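Local coordinates for protein DnaJ homolog subfamily C member 27-A (Xenopus laevis, PDB 6JMG) that binds GTP and magnesium as a Rab-family small GTPase carrying a J domain and is possibly involved in regulating the MEK/ERK pathway, at residues V58-R63 with F178-V183. Sequence-based numbering, arbitrary orientation.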
ATOM      1  N   VAL A  58      17.668  11.768   8.124  1.00 73.38           N
ATOM      2  CA  VAL A  58      18.444  10.773   7.388  1.00 71.77           C
ATOM      3  C   VAL A  58      18.921  11.383   6.077  1.00 78.33           C
ATOM      4  O   VAL A  58      18.320  12.329   5.556  1.00 72.61           O
ATOM      5  CB  VAL A  58      17.654   9.480   7.118  1.00 70.41           C
ATOM      6  CG1 VAL A  58      17.188   8.865   8.418  1.00 69.85           C
ATOM      7  CG2 VAL A  58      16.484   9.736   6.161  1.00 66.12           C
ATOM      8  N   HIS A  59      20.042  10.856   5.568  1.00 83.86           N
ATOM      9  CA  HIS A  59      20.624  11.242   4.279  1.00 86.45           C
ATOM     10  C   HIS A  59      20.679  10.024   3.363  1.00 84.22           C
ATOM     11  O   HIS A  59      21.580   9.189   3.496  1.00 82.83           O
ATOM     12  CB  HIS A  59      22.020  11.822   4.473  1.00101.58           C
ATOM     13  CG  HIS A  59      22.574  12.489   3.251  1.00127.53           C
ATOM     14  ND1 HIS A  59      21.973  13.582   2.663  1.00133.76           N
ATOM     15  CD2 HIS A  59      23.672  12.217   2.506  1.00134.18           C
ATOM     16  CE1 HIS A  59      22.680  13.958   1.611  1.00134.55           C
ATOM     17  NE2 HIS A  59      23.713  13.144   1.492  1.00134.74           N
ATOM     18  N   ILE A  60      19.761   9.946   2.400  1.00 81.36           N
ATOM     19  CA  ILE A  60      19.664   8.814   1.485  1.00 83.78           C
ATOM     20  C   ILE A  60      19.676   9.376   0.071  1.00 88.67           C
ATOM     21  O   ILE A  60      19.186  10.482  -0.176  1.00 85.33           O
ATOM     22  CB  ILE A  60      18.409   7.946   1.753  1.00 88.23           C
ATOM     23  CG1 ILE A  60      18.763   6.712   2.600  1.00 94.54           C
ATOM     24  CG2 ILE A  60      17.763   7.496   0.468  1.00 95.75           C
ATOM     25  CD1 ILE A  60      19.435   7.010   3.937  1.00 97.86           C
ATOM     26  N   LYS A  61      20.281   8.617  -0.851  1.00110.06           N
ATOM     27  CA  LYS A  61      20.737   9.134  -2.147  1.00120.98           C
ATOM     28  C   LYS A  61      21.760  10.201  -1.754  1.00135.09           C
ATOM     29  O   LYS A  61      22.696   9.883  -1.017  1.00142.83           O
ATOM     30  CB  LYS A  61      19.583   9.596  -3.036  1.00111.64           C
ATOM     31  CG  LYS A  61      18.553   8.505  -3.330  1.00107.67           C
ATOM     32  CD  LYS A  61      19.211   7.159  -3.597  1.00100.52           C
ATOM     33  CE  LYS A  61      18.176   6.051  -3.661  1.00 93.20           C
ATOM     34  NZ  LYS A  61      17.131   6.336  -4.702  1.00 86.24           N
ATOM     35  N   ASP A  62      21.608  11.442  -2.192  1.00137.68           N
ATOM     36  CA  ASP A  62      22.109  12.549  -1.387  1.00141.13           C
ATOM     37  C   ASP A  62      21.023  13.601  -1.270  1.00131.09           C
ATOM     38  O   ASP A  62      21.243  14.807  -1.406  1.00130.22           O
ATOM     39  CB  ASP A  62      23.416  13.123  -1.924  1.00149.87           C
ATOM     40  CG  ASP A  62      23.473  13.141  -3.426  1.00155.69           C
ATOM     41  OD1 ASP A  62      22.401  13.089  -4.066  1.00157.87           O
ATOM     42  OD2 ASP A  62      24.601  13.180  -3.961  1.00156.04           O
ATOM     43  N   ARG A  63      19.820  13.117  -0.980  1.00115.38           N
ATOM     44  CA  ARG A  63      18.726  13.951  -0.530  1.00102.61           C
ATOM     45  C   ARG A  63      18.717  13.926   0.989  1.00 91.01           C
ATOM     46  O   ARG A  63      18.921  12.873   1.601  1.00 80.66           O
ATOM     47  CB  ARG A  63      17.384  13.441  -1.060  1.00103.84           C
ATOM     48  CG  ARG A  63      17.221  13.459  -2.572  1.00109.33           C
ATOM     49  CD  ARG A  63      16.037  14.326  -2.962  1.00106.67           C
ATOM     50  NE  ARG A  63      16.082  15.607  -2.262  1.00106.96           N
ATOM     51  CZ  ARG A  63      15.046  16.428  -2.144  1.00102.86           C
ATOM     52  NH1 ARG A  63      13.882  16.084  -2.674  1.00100.23           N
ATOM     53  NH2 ARG A  63      15.177  17.583  -1.495  1.00101.79           N
ATOM     54  N   PHE A 178      13.848   1.050   2.572  1.00 56.24           N
ATOM     55  CA  PHE A 178      12.635   1.803   2.862  1.00 57.68           C
ATOM     56  C   PHE A 178      12.749   3.241   2.372  1.00 63.73           C
ATOM     57  O   PHE A 178      11.885   3.730   1.634  1.00 55.08           O
ATOM     58  CB  PHE A 178      12.410   1.765   4.368  1.00 57.40           C
ATOM     59  CG  PHE A 178      11.122   2.382   4.865  1.00 53.48           C
ATOM     60  CD1 PHE A 178       9.885   1.909   4.465  1.00 56.78           C
ATOM     61  CD2 PHE A 178      11.168   3.370   5.839  1.00 52.02           C
ATOM     62  CE1 PHE A 178       8.718   2.434   5.004  1.00 46.62           C
ATOM     63  CE2 PHE A 178      10.009   3.909   6.368  1.00 54.53           C
ATOM     64  CZ  PHE A 178       8.786   3.438   5.956  1.00 51.35           C
ATOM     65  N   TYR A 179      13.811   3.938   2.788  1.00 60.57           N
ATOM     66  CA  TYR A 179      13.933   5.352   2.459  1.00 61.54           C
ATOM     67  C   TYR A 179      14.294   5.554   0.999  1.00 70.50           C
ATOM     68  O   TYR A 179      13.946   6.588   0.418  1.00 78.06           O
ATOM     69  CB  TYR A 179      14.950   6.028   3.379  1.00 63.20           C
ATOM     70  CG  TYR A 179      14.457   6.221   4.799  1.00 61.40           C
ATOM     71  CD1 TYR A 179      13.226   6.798   5.045  1.00 53.62           C
ATOM     72  CD2 TYR A 179      15.218   5.790   5.896  1.00 66.98           C
ATOM     73  CE1 TYR A 179      12.766   6.988   6.344  1.00 68.55           C
ATOM     74  CE2 TYR A 179      14.767   5.969   7.208  1.00 64.34           C
ATOM     75  CZ  TYR A 179      13.538   6.575   7.424  1.00 72.24           C
ATOM     76  OH  TYR A 179      13.058   6.768   8.708  1.00 73.18           O
ATOM     77  N   SER A 180      14.983   4.591   0.383  1.00 71.30           N
ATOM     78  CA  SER A 180      15.253   4.750  -1.039  1.00 69.46           C
ATOM     79  C   SER A 180      13.978   4.609  -1.855  1.00 68.18           C
ATOM     80  O   SER A 180      13.738   5.395  -2.773  1.00 70.63           O
ATOM     81  CB  SER A 180      16.301   3.752  -1.502  1.00 69.59           C
ATOM     82  OG  SER A 180      17.396   3.722  -0.603  1.00 87.20           O
ATOM     83  N   ALA A 181      13.119   3.656  -1.514  1.00 61.31           N
ATOM     84  CA  ALA A 181      11.842   3.581  -2.205  1.00 67.87           C
ATOM     85  C   ALA A 181      11.028   4.858  -1.977  1.00 75.24           C
ATOM     86  O   ALA A 181      10.340   5.337  -2.885  1.00 83.64           O
ATOM     87  CB  ALA A 181      11.072   2.330  -1.761  1.00 48.43           C
ATOM     88  N   ILE A 182      11.124   5.446  -0.783  1.00 65.75           N
ATOM     89  CA  ILE A 182      10.349   6.647  -0.498  1.00 69.70           C
ATOM     90  C   ILE A 182      10.924   7.842  -1.255  1.00 76.36           C
ATOM     91  O   ILE A 182      10.176   8.686  -1.759  1.00 82.94           O
ATOM     92  CB  ILE A 182      10.279   6.905   1.018  1.00 65.94           C
ATOM     93  CG1 ILE A 182       9.437   5.827   1.712  1.00 64.66           C
ATOM     94  CG2 ILE A 182       9.648   8.256   1.304  1.00 58.63           C
ATOM     95  CD1 ILE A 182       9.462   5.899   3.255  1.00 61.61           C
ATOM     96  N   VAL A 183      12.252   7.944  -1.343  1.00 71.62           N
ATOM     97  CA  VAL A 183      12.857   8.979  -2.181  1.00 68.76           C
ATOM     98  C   VAL A 183      12.436   8.792  -3.635  1.00 80.05           C
ATOM     99  O   VAL A 183      12.105   9.762  -4.327  1.00 89.37           O
ATOM    100  CB  VAL A 183      14.391   8.985  -2.024  1.00 63.73           C
ATOM    101  CG1 VAL A 183      15.037   9.813  -3.119  1.00 56.31           C
ATOM    102  CG2 VAL A 183      14.785   9.546  -0.659  1.00 54.98           C
TER
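The end of the hairpin formed by strands 51-60 and 63-72 of the Ras-like domain meets the C-terminal part of its last helix, 171-187, where Val-58, Ile-60 and Lys-61 pack against Tyr-179, Ser-180 and Val-183. Strand 58-60 and helix 178-183 run at 69° to each other, their axes 9.2 Å apart. Val-58 sets CG2 over the centre of the Tyr-179 ring in a CH-pi contact, 4.2 Å from the centroid, while the ring of Phe-178 reaches the opposite face near its rim. Two residues along the strand, Ile-60 points the same way, its CG1 4.0 Å from Tyr-179 CB, and its CG2 meets Val-183 CG2 at 3.8 Å. With CG1 anti to the backbone N (chi1 166°), Val-183 directs CG2 at Ile-60 and CG1 at Lys-61, whose CG lies 3.8 Å from that CG1. The lysine chain, bent at chi2 and chi4, reaches across to the helix, with CE 3.7 Å from Ser-180 CB, and ends in a salt bridge to Asp-184; the Ser-180 hydroxyl bonds instead to the carbonyl of Gln-176. Backbone hydrogen bonds in both directions between Ile-60 and Arg-63 close the two-residue turn. Such packing of a C-terminal helix across the edge hairpin of the central sheet belongs to the small-GTPase fold.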